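Local coordinates for beta-ketoacyl-[acyl-carrier-protein] synthase FabY (Pseudomonas aeruginosa, PDB 4CW4) that condenses acetyl-CoA with malonyl-ACP to give acetoacetyl-ACP, the primer from which fatty acid synthesis starts, at residues A51-L56 with T175-G180. Residues are numbered along the deposited sequence; the frame is centred on the assembly and turned at random.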
# COMPACT_ATOMS: atom_id res chain seq x y z
N ALA A 51 17.36 -29.49 7.51
CA ALA A 51 18.42 -30.11 6.72
C ALA A 51 17.95 -30.39 5.28
O ALA A 51 18.72 -30.23 4.33
CB ALA A 51 18.93 -31.39 7.40
N VAL A 52 16.71 -30.84 5.12
CA VAL A 52 16.18 -31.11 3.79
C VAL A 52 15.99 -29.81 3.02
O VAL A 52 16.38 -29.69 1.85
CB VAL A 52 14.85 -31.89 3.85
CG1 VAL A 52 14.19 -31.98 2.47
CG2 VAL A 52 15.10 -33.29 4.41
N MET A 53 15.41 -28.81 3.68
CA MET A 53 15.18 -27.50 3.07
C MET A 53 16.48 -26.89 2.56
O MET A 53 16.51 -26.23 1.51
CB MET A 53 14.58 -26.51 4.08
CG MET A 53 13.10 -26.64 4.30
SD MET A 53 12.52 -25.66 5.70
CE MET A 53 12.70 -24.00 5.06
N MET A 54 17.54 -27.09 3.35
CA MET A 54 18.83 -26.47 3.10
C MET A 54 19.72 -27.31 2.18
O MET A 54 20.85 -26.91 1.87
CB MET A 54 19.53 -26.25 4.45
CG MET A 54 18.76 -25.26 5.35
SD MET A 54 19.25 -25.20 7.07
CE MET A 54 20.75 -24.23 6.96
N LYS A 55 19.21 -28.45 1.74
CA LYS A 55 19.93 -29.37 0.86
C LYS A 55 21.17 -29.99 1.51
O LYS A 55 22.12 -30.37 0.81
CB LYS A 55 20.34 -28.70 -0.45
CG LYS A 55 19.30 -27.79 -1.08
CD LYS A 55 18.17 -28.55 -1.73
CE LYS A 55 17.52 -27.69 -2.81
NZ LYS A 55 16.20 -28.25 -3.20
N LEU A 56 21.17 -30.10 2.83
CA LEU A 56 22.27 -30.72 3.55
C LEU A 56 22.12 -32.24 3.58
O LEU A 56 23.11 -32.98 3.65
CB LEU A 56 22.34 -30.18 4.97
CG LEU A 56 22.76 -28.72 5.08
CD1 LEU A 56 22.59 -28.21 6.49
CD2 LEU A 56 24.21 -28.51 4.60
N THR A 175 19.96 -21.05 4.49
CA THR A 175 20.85 -21.14 3.34
C THR A 175 20.57 -22.43 2.58
O THR A 175 20.61 -23.52 3.16
CB THR A 175 22.29 -21.11 3.76
OG1 THR A 175 22.53 -19.97 4.59
CG2 THR A 175 23.23 -21.09 2.55
N GLY A 176 20.32 -22.28 1.28
CA GLY A 176 20.04 -23.43 0.44
C GLY A 176 18.59 -23.58 0.05
O GLY A 176 18.27 -24.22 -0.95
N PHE A 177 17.70 -22.97 0.83
CA PHE A 177 16.28 -22.97 0.51
C PHE A 177 15.99 -21.87 -0.49
O PHE A 177 16.31 -20.70 -0.23
CB PHE A 177 15.47 -22.75 1.79
CG PHE A 177 13.98 -22.82 1.57
CD1 PHE A 177 13.37 -23.98 1.14
CD2 PHE A 177 13.20 -21.70 1.78
CE1 PHE A 177 11.99 -24.03 0.96
CE2 PHE A 177 11.84 -21.74 1.59
CZ PHE A 177 11.23 -22.90 1.19
N GLU A 178 15.41 -22.23 -1.62
CA GLU A 178 15.18 -21.28 -2.71
C GLU A 178 13.74 -21.34 -3.18
O GLU A 178 13.38 -22.23 -3.96
CB GLU A 178 16.11 -21.56 -3.89
CG GLU A 178 17.60 -21.36 -3.58
CD GLU A 178 18.06 -19.92 -3.72
OE1 GLU A 178 17.20 -19.01 -3.83
OE2 GLU A 178 19.29 -19.70 -3.72
N PRO A 179 12.90 -20.38 -2.73
CA PRO A 179 11.48 -20.42 -3.10
C PRO A 179 11.25 -20.48 -4.61
O PRO A 179 10.33 -21.16 -5.05
CB PRO A 179 10.94 -19.13 -2.51
CG PRO A 179 11.81 -18.85 -1.35
CD PRO A 179 13.18 -19.26 -1.82
N GLY A 180 12.08 -19.80 -5.39
CA GLY A 180 11.91 -19.76 -6.82
C GLY A 180 12.04 -21.10 -7.53
O GLY A 180 11.52 -21.25 -8.64
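In one of its two modelled conformers, Met53 lays its terminal methyl over one face of the Phe177 ring. There CE sits 3.9 Å from the centroid of that ring and only 9° off its normal, a CH-pi contact. Met53 SD follows above the same face but farther out, which makes this a Met-aromatic pair led by the methyl. The bend at chi3 (70°) turns CE back over the ring. This stack may be only partly occupied. Phe177 carries CG anti to its own backbone N (chi1 -177°), which sets the ring beside the last turn of the helix. The carbonyl oxygen of Met53 meets this ring at its edge, in plane, 3.9 Å from Phe177 CD1. The same Met53 O lies 3.4 Å from Phe177 CA.

Met54 packs against the backbone of the loop. Its CB lies 3.2 Å from Thr175 O, and its CG and CE also border that oxygen. The CA atoms of Met54 and Gly176 are 4.2 Å apart, so the chains run close here. Gly176 has a positive phi, and its CA lies 3.8 Å from Met54 O. Lys55 has positive phi and closes helix 40-53 with a Schellman motif: Leu56 N bonds to Ala51 O and Lys55 N to Val52 O. No hydrogen bond joins the two segments.

The contact sets the C-terminal end of helix 40-53 against the loop between strand 169-171 and helix 190-204, away from the active site. Thr175 OG1 turns to Glu95 and Arg92. Beyond the contact, the Phe177 ring meets Tyr18 of strand 10-19, Ala51 and Leu56 pack on helix 74-87, and Pro179 rests on helix 190-204.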